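Side-chain contacts in agarase (Pseudoalteromonas fuliginea, PDB 6XJ9), which probably hydrolyses the beta-1,4 linkages of agarose, as expected of a beta-agarase of glycoside hydrolase family 50: residues 691-696 and 748-753; 593-598 and 630-635. All blocks are in the same frame, centred on the assembly; numbering follows the deposited sequence. Where two conformers were deposited one is given.

Both contacts join two helices of the chain, and in both, alanine methyl groups meet where the helices come close. They follow each other in the sequence: contact 2 is complete before contact 1 begins. Their centres are 36 Å apart and their nearest atoms about 23 Å, so they do not touch. The helices of contact 2 lie on either side of strand 620-621 in the sequence, and those of contact 1 on either side of strand 709-714. These strands belong to the same mixed sheet. The pattern is consistent with the (beta/alpha) barrel of family 50 enzymes.

Contact 1. Residues 691-696 and 748-753; sequences DRANMY and IEAAKA
Tyr-696 reaches from helix 689-704 across two alanines of helix 745-763. Its CB starts toward the partner helix. CG lies anti to the backbone N (chi1 175°), which carries the ring across the gap between the helices. Partway along the ring, CD2 comes 4.1 Å from Ala-750 CB. One atom further out, CE2 reaches the backbone of the next residue, 3.8 Å from Ala-751 CA. At the tip, the hydroxyl OH lies 4.0 Å from Ala-751 CB, a van der Waals approach. The CD2-CE2 side of the ring thus follows the chain from Ala-750 to Ala-751, meeting it obliquely. Phe-430, in a loop, and Met-747 also touch this tyrosine.

The second point of contact is a pair of small side chains. The CB bonds of Ala-693 and Ala-750 each point toward the other helix, and their CB atoms are 4.0 Å apart. Ala-750 CB also sits 3.8 Å from the carbonyl oxygen Ala-693 O. Where these methyl groups meet, the axes of the two short segments approach to 9.1 Å. The segments run in nearly the same direction, with a crossing angle of -21°.

With an alanine in place of Tyr-696, a gap would probably open beside Ala-751, and Ala-750 CB would lose its contact with the ring.

On helix 745-763, the CB bond of Lys-752 points away from helix 689-704, and its NZ forms a salt bridge with Glu-749 OE2, 3.2 Å. Glu-749 also packs on Glu-749 of the second subunit. In the sequence, strand 709-714 falls between the two helices of the contact. It is a parallel neighbour of strands 299-305 and 664-666, consistent with two helices on the outside of a (beta/alpha) barrel.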
ATOM      1  N   ASP A 691      -3.275   0.337   4.864  1.00 22.11           N
ATOM      2  CA  ASP A 691      -4.109  -0.258   5.897  1.00 21.12           C
ATOM      3  C   ASP A 691      -5.572   0.070   5.609  1.00 19.79           C
ATOM      4  O   ASP A 691      -6.452  -0.772   5.801  1.00 21.18           O
ATOM      5  CB  ASP A 691      -3.690   0.253   7.276  1.00 20.25           C
ATOM      6  CG  ASP A 691      -4.345  -0.499   8.415  1.00 21.23           C
ATOM      7  OD1 ASP A 691      -4.444  -1.757   8.335  1.00 20.76           O
ATOM      8  OD2 ASP A 691      -4.727   0.166   9.381  1.00 21.03           O
ATOM      9  N   ARG A 692      -5.795   1.299   5.131  1.00 18.50           N
ATOM     10  CA  ARG A 692      -7.112   1.813   4.798  1.00 18.75           C
ATOM     11  C   ARG A 692      -7.750   0.911   3.745  1.00 18.98           C
ATOM     12  O   ARG A 692      -8.907   0.514   3.891  1.00 18.27           O
ATOM     13  CB  ARG A 692      -6.993   3.260   4.307  1.00 17.70           C
ATOM     14  CG  ARG A 692      -8.321   3.989   4.155  1.00 17.29           C
ATOM     15  CD  ARG A 692      -8.091   5.254   3.345  1.00 18.34           C
ATOM     16  NE  ARG A 692      -9.290   6.059   3.181  1.00 16.84           N
ATOM     17  CZ  ARG A 692      -9.514   6.879   2.167  1.00 17.82           C
ATOM     18  NH1 ARG A 692      -8.604   7.026   1.213  1.00 16.34           N
ATOM     19  NH2 ARG A 692     -10.645   7.567   2.125  1.00 17.30           N
ATOM     20  N   ALA A 693      -6.965   0.567   2.714  1.00 19.38           N
ATOM     21  CA  ALA A 693      -7.409  -0.324   1.648  1.00 20.48           C
ATOM     22  C   ALA A 693      -7.692  -1.722   2.184  1.00 19.85           C
ATOM     23  O   ALA A 693      -8.649  -2.367   1.750  1.00 20.92           O
ATOM     24  CB  ALA A 693      -6.396  -0.363   0.525  1.00 19.37           C
ATOM     25  N   ASN A 694      -6.831  -2.199   3.089  1.00 19.51           N
ATOM     26  CA  ASN A 694      -6.979  -3.539   3.634  1.00 19.07           C
ATOM     27  C   ASN A 694      -8.240  -3.608   4.486  1.00 17.83           C
ATOM     28  O   ASN A 694      -8.905  -4.628   4.513  1.00 17.32           O
ATOM     29  CB  ASN A 694      -5.773  -3.979   4.470  1.00 20.63           C
ATOM     30  CG  ASN A 694      -4.540  -4.197   3.619  1.00 24.84           C
ATOM     31  OD1 ASN A 694      -4.624  -4.252   2.392  1.00 27.45           O
ATOM     32  ND2 ASN A 694      -3.400  -4.364   4.262  1.00 23.96           N
ATOM     33  N   MET A 695      -8.572  -2.509   5.163  1.00 18.59           N
ATOM     34  CA  MET A 695      -9.717  -2.520   6.056  1.00 18.76           C
ATOM     35  C   MET A 695     -10.992  -2.435   5.217  1.00 18.98           C
ATOM     36  O   MET A 695     -12.001  -3.050   5.546  1.00 18.97           O
ATOM     37  CB  MET A 695      -9.630  -1.365   7.053  1.00 18.00           C
ATOM     38  CG  MET A 695      -8.628  -1.647   8.181  1.00 17.68           C
ATOM     39  SD  MET A 695      -8.487  -0.206   9.291  1.00 18.06           S
ATOM     40  CE  MET A 695     -10.128  -0.214  10.008  1.00 15.27           C
ATOM     41  N   TYR A 696     -10.922  -1.663   4.134  1.00 18.30           N
ATOM     42  CA  TYR A 696     -11.947  -1.662   3.104  1.00 19.55           C
ATOM     43  C   TYR A 696     -12.249  -3.094   2.662  1.00 19.22           C
ATOM     44  O   TYR A 696     -13.407  -3.506   2.622  1.00 20.09           O
ATOM     45  CB  TYR A 696     -11.442  -0.885   1.887  1.00 19.64           C
ATOM     46  CG  TYR A 696     -12.370  -0.926   0.702  1.00 20.32           C
ATOM     47  CD1 TYR A 696     -13.450  -0.064   0.636  1.00 20.23           C
ATOM     48  CD2 TYR A 696     -12.170  -1.811  -0.352  1.00 21.05           C
ATOM     49  CE1 TYR A 696     -14.316  -0.068  -0.447  1.00 21.56           C
ATOM     50  CE2 TYR A 696     -13.026  -1.818  -1.448  1.00 22.45           C
ATOM     51  CZ  TYR A 696     -14.107  -0.952  -1.487  1.00 22.55           C
ATOM     52  OH  TYR A 696     -14.985  -0.946  -2.536  1.00 25.73           O
ATOM     53  N   ILE A 748      -8.288   1.979  -4.991  1.00 22.14           N
ATOM     54  CA  ILE A 748      -8.710   1.590  -6.329  1.00 25.06           C
ATOM     55  C   ILE A 748      -8.321   0.135  -6.587  1.00 24.84           C
ATOM     56  O   ILE A 748      -9.117  -0.623  -7.140  1.00 23.45           O
ATOM     57  CB  ILE A 748      -8.120   2.561  -7.381  1.00 26.92           C
ATOM     58  CG1 ILE A 748      -9.063   3.735  -7.664  1.00 27.93           C
ATOM     59  CG2 ILE A 748      -7.755   1.842  -8.669  1.00 27.34           C
ATOM     60  CD1 ILE A 748      -9.356   4.613  -6.483  1.00 28.29           C
ATOM     61  N   GLU A 749      -7.100  -0.237  -6.174  1.00 25.14           N
ATOM     62  CA  GLU A 749      -6.571  -1.580  -6.364  1.00 25.79           C
ATOM     63  C   GLU A 749      -7.386  -2.579  -5.548  1.00 26.02           C
ATOM     64  O   GLU A 749      -7.722  -3.658  -6.037  1.00 25.63           O
ATOM     65  CB  GLU A 749      -5.085  -1.645  -5.994  1.00 30.85           C
ATOM     66  CG  GLU A 749      -4.190  -0.838  -6.925  1.00 32.58           C
ATOM     67  CD  GLU A 749      -4.134  -1.361  -8.349  1.00 35.34           C
ATOM     68  OE1 GLU A 749      -3.596  -2.468  -8.534  1.00 38.85           O
ATOM     69  OE2 GLU A 749      -4.657  -0.676  -9.262  1.00 34.44           O
ATOM     70  N   ALA A 750      -7.707  -2.213  -4.301  1.00 23.47           N
ATOM     71  CA  ALA A 750      -8.490  -3.090  -3.444  1.00 23.65           C
ATOM     72  C   ALA A 750      -9.914  -3.226  -3.980  1.00 22.71           C
ATOM     73  O   ALA A 750     -10.466  -4.323  -3.988  1.00 23.17           O
ATOM     74  CB  ALA A 750      -8.474  -2.606  -2.016  1.00 23.98           C
ATOM     75  N   ALA A 751     -10.489  -2.107  -4.433  1.00 22.26           N
ATOM     76  CA  ALA A 751     -11.816  -2.101  -5.029  1.00 21.67           C
ATOM     77  C   ALA A 751     -11.860  -3.022  -6.249  1.00 21.65           C
ATOM     78  O   ALA A 751     -12.804  -3.806  -6.391  1.00 21.71           O
ATOM     79  CB  ALA A 751     -12.229  -0.691  -5.372  1.00 20.83           C
ATOM     80  N   LYS A 752     -10.835  -2.943  -7.114  1.00 20.65           N
ATOM     81  CA  LYS A 752     -10.844  -3.728  -8.341  1.00 22.52           C
ATOM     82  C   LYS A 752     -10.853  -5.213  -7.999  1.00 22.51           C
ATOM     83  O   LYS A 752     -11.537  -6.002  -8.652  1.00 25.50           O
ATOM     84  CB  LYS A 752      -9.561  -3.544  -9.154  1.00 23.22           C
ATOM     85  CG  LYS A 752      -9.400  -2.275  -9.971  1.00 23.88           C
ATOM     86  CD  LYS A 752      -8.128  -2.435 -10.792  1.00 25.44           C
ATOM     87  CE  LYS A 752      -7.523  -1.173 -11.349  1.00 26.60           C
ATOM     88  NZ  LYS A 752      -6.194  -1.482 -11.943  1.00 28.27           N
ATOM     89  N   ALA A 753     -10.029  -5.597  -7.016  1.00 23.06           N
ATOM     90  CA  ALA A 753      -9.872  -6.996  -6.656  1.00 22.72           C
ATOM     91  C   ALA A 753     -11.177  -7.493  -6.047  1.00 22.02           C
ATOM     92  O   ALA A 753     -11.654  -8.569  -6.394  1.00 21.30           O
ATOM     93  CB  ALA A 753      -8.720  -7.167  -5.697  1.00 23.31           C
TER

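Contact 2. Residues 593-598 and 630-635; sequences AYADKY and VKASAK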
ATOM      1  N   ALA A 593     -46.620   0.698  14.959  1.00 21.04           N
ATOM      2  CA  ALA A 593     -47.742   1.279  14.243  1.00 20.27           C
ATOM      3  C   ALA A 593     -47.310   2.561  13.526  1.00 19.64           C
ATOM      4  O   ALA A 593     -47.712   2.818  12.389  1.00 18.63           O
ATOM      5  CB  ALA A 593     -48.900   1.540  15.193  1.00 19.07           C
ATOM      6  N   TYR A 594     -46.511   3.373  14.219  1.00 19.40           N
ATOM      7  CA  TYR A 594     -45.966   4.589  13.640  1.00 19.47           C
ATOM      8  C   TYR A 594     -45.153   4.235  12.400  1.00 18.01           C
ATOM      9  O   TYR A 594     -45.419   4.745  11.315  1.00 20.14           O
ATOM     10  CB  TYR A 594     -45.185   5.413  14.678  1.00 19.06           C
ATOM     11  CG  TYR A 594     -44.464   6.601  14.091  1.00 18.78           C
ATOM     12  CD1 TYR A 594     -45.098   7.827  13.979  1.00 18.75           C
ATOM     13  CD2 TYR A 594     -43.162   6.489  13.615  1.00 19.82           C
ATOM     14  CE1 TYR A 594     -44.470   8.918  13.403  1.00 18.83           C
ATOM     15  CE2 TYR A 594     -42.512   7.572  13.043  1.00 18.14           C
ATOM     16  CZ  TYR A 594     -43.166   8.792  12.952  1.00 18.39           C
ATOM     17  OH  TYR A 594     -42.546   9.864  12.385  1.00 17.50           O
ATOM     18  N   ALA A 595     -44.165   3.352  12.562  1.00 18.18           N
ATOM     19  CA  ALA A 595     -43.260   3.009  11.474  1.00 18.29           C
ATOM     20  C   ALA A 595     -44.014   2.303  10.342  1.00 18.43           C
ATOM     21  O   ALA A 595     -43.706   2.483   9.163  1.00 16.95           O
ATOM     22  CB  ALA A 595     -42.132   2.151  11.996  1.00 18.69           C
ATOM     23  N   ASP A 596     -45.026   1.510  10.708  1.00 18.22           N
ATOM     24  CA  ASP A 596     -45.807   0.796   9.708  1.00 19.06           C
ATOM     25  C   ASP A 596     -46.498   1.772   8.751  1.00 18.52           C
ATOM     26  O   ASP A 596     -46.537   1.541   7.539  1.00 18.48           O
ATOM     27  CB  ASP A 596     -46.806  -0.156  10.365  1.00 20.72           C
ATOM     28  CG  ASP A 596     -47.733  -0.772   9.344  1.00 22.40           C
ATOM     29  OD1 ASP A 596     -47.364  -1.802   8.766  1.00 22.83           O
ATOM     30  OD2 ASP A 596     -48.795  -0.192   9.120  1.00 25.98           O
ATOM     31  N   LYS A 597     -47.059   2.852   9.305  1.00 18.07           N
ATOM     32  CA  LYS A 597     -47.742   3.859   8.510  1.00 18.11           C
ATOM     33  C   LYS A 597     -46.714   4.635   7.689  1.00 17.86           C
ATOM     34  O   LYS A 597     -46.948   4.929   6.515  1.00 18.03           O
ATOM     35  CB  LYS A 597     -48.637   4.732   9.398  1.00 19.39           C
ATOM     36  CG  LYS A 597     -49.399   5.858   8.696  1.00 19.00           C
ATOM     37  CD  LYS A 597     -50.509   5.384   7.767  1.00 19.90           C
ATOM     38  CE  LYS A 597     -51.383   6.514   7.243  1.00 20.21           C
ATOM     39  NZ  LYS A 597     -52.259   6.054   6.134  1.00 21.55           N
ATOM     40  N   TYR A 598     -45.556   4.935   8.290  1.00 16.96           N
ATOM     41  CA  TYR A 598     -44.502   5.587   7.522  1.00 16.97           C
ATOM     42  C   TYR A 598     -44.208   4.790   6.259  1.00 16.75           C
ATOM     43  O   TYR A 598     -44.235   5.341   5.154  1.00 17.82           O
ATOM     44  CB  TYR A 598     -43.191   5.792   8.293  1.00 15.78           C
ATOM     45  CG  TYR A 598     -42.063   6.281   7.411  1.00 16.44           C
ATOM     46  CD1 TYR A 598     -42.011   7.606   7.004  1.00 16.70           C
ATOM     47  CD2 TYR A 598     -41.061   5.438   6.957  1.00 15.73           C
ATOM     48  CE1 TYR A 598     -41.002   8.084   6.187  1.00 16.78           C
ATOM     49  CE2 TYR A 598     -40.035   5.903   6.140  1.00 15.93           C
ATOM     50  CZ  TYR A 598     -40.004   7.232   5.757  1.00 16.90           C
ATOM     51  OH  TYR A 598     -39.020   7.727   4.940  1.00 18.01           O
ATOM     52  N   VAL A 630     -37.516  -1.657  12.045  1.00 18.49           N
ATOM     53  CA  VAL A 630     -36.966  -2.542  11.028  1.00 19.42           C
ATOM     54  C   VAL A 630     -38.044  -3.543  10.598  1.00 19.68           C
ATOM     55  O   VAL A 630     -38.223  -3.817   9.410  1.00 19.87           O
ATOM     56  CB  VAL A 630     -35.700  -3.288  11.495  1.00 17.88           C
ATOM     57  CG1 VAL A 630     -35.222  -4.252  10.415  1.00 18.79           C
ATOM     58  CG2 VAL A 630     -34.579  -2.354  11.884  1.00 18.19           C
ATOM     59  N   LYS A 631     -38.743  -4.090  11.597  1.00 19.82           N
ATOM     60  CA  LYS A 631     -39.819  -5.046  11.388  1.00 20.49           C
ATOM     61  C   LYS A 631     -40.911  -4.416  10.526  1.00 18.79           C
ATOM     62  O   LYS A 631     -41.374  -5.035   9.579  1.00 18.27           O
ATOM     63  CB  LYS A 631     -40.336  -5.602  12.723  1.00 20.57           C
ATOM     64  CG  LYS A 631     -41.468  -6.616  12.607  1.00 23.49           C
ATOM     65  CD  LYS A 631     -42.062  -7.024  13.953  1.00 25.99           C
ATOM     66  CE  LYS A 631     -43.387  -7.738  13.789  1.00 28.35           C
ATOM     67  NZ  LYS A 631     -43.910  -8.221  15.089  1.00 32.46           N
ATOM     68  N   ALA A 632     -41.313  -3.180  10.845  1.00 18.73           N
ATOM     69  CA  ALA A 632     -42.351  -2.513  10.072  1.00 17.91           C
ATOM     70  C   ALA A 632     -41.897  -2.361   8.622  1.00 18.58           C
ATOM     71  O   ALA A 632     -42.663  -2.652   7.703  1.00 19.26           O
ATOM     72  CB  ALA A 632     -42.712  -1.181  10.688  1.00 18.51           C
ATOM     73  N   SER A 633     -40.632  -1.953   8.422  1.00 17.85           N
ATOM     74  CA  SER A 633     -40.112  -1.730   7.080  1.00 17.68           C
ATOM     75  C   SER A 633     -40.116  -3.007   6.234  1.00 17.83           C
ATOM     76  O   SER A 633     -40.365  -2.959   5.026  1.00 16.88           O
ATOM     77  CB  SER A 633     -38.745  -1.085   7.122  1.00 17.51           C
ATOM     78  OG  SER A 633     -37.726  -2.043   7.333  1.00 17.85           O
ATOM     79  N   ALA A 634     -39.839  -4.148   6.878  1.00 18.47           N
ATOM     80  CA  ALA A 634     -39.654  -5.420   6.193  1.00 20.22           C
ATOM     81  C   ALA A 634     -40.913  -5.843   5.437  1.00 20.33           C
ATOM     82  O   ALA A 634     -40.826  -6.594   4.478  1.00 22.81           O
ATOM     83  CB  ALA A 634     -39.212  -6.481   7.174  1.00 19.93           C
ATOM     84  N   LYS A 635     -42.066  -5.319   5.861  0.50 20.99           N
ATOM     85  CA  LYS A 635     -43.357  -5.634   5.275  0.50 21.50           C
ATOM     86  C   LYS A 635     -43.591  -4.832   3.995  0.50 20.54           C
ATOM     87  O   LYS A 635     -44.593  -5.046   3.323  0.50 19.77           O
ATOM     88  CB  LYS A 635     -44.466  -5.270   6.268  0.50 23.31           C
ATOM     89  CG  LYS A 635     -44.460  -6.045   7.581  0.50 24.51           C
ATOM     90  CD  LYS A 635     -45.665  -5.751   8.460  0.50 25.72           C
ATOM     91  CE  LYS A 635     -45.595  -4.397   9.136  0.50 26.10           C
ATOM     92  NZ  LYS A 635     -45.070  -4.499  10.520  0.50 26.55           N
TER
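Ala-632 puts its methyl group against the turn of helix 584-609 that carries Ala-595 and Asp-596. Its CB is 3.6 Å from Ala-595 CB and 3.5 Å from the backbone nitrogen Asp-596 N. Where these two methyl groups meet, the backbones come close: Asp-596 CA and Ala-632 CA are 4.8 Å apart. Asp-596 extends the contact with CG anti to its N (chi1 173°). Its OD1 is hydrogen-bonded to Tyr-636 OH, just past the segment.

Helices 584-609 and 627-634 precede and follow strand 620-621, an outermost strand of the mixed sheet that probably forms part of the family's (beta/alpha) barrel. Lys-635 crosses Asp-596 at about a right angle. In the conformer given, its bent chain brings CE within 3.2 Å of Asp-596 OD1, while NZ makes only a long salt bridge to the same oxygen, 4.0 Å; a second conformer leaves this pairing doubtful.

Ser-633 turns back on its own helix, and its OG donates to Val-630 O at 2.8 Å. Ala-634 N reaches the same oxygen from the same face of the carbonyl plane. The Ser-633 side chain also touches Phe-599 and Phe-620.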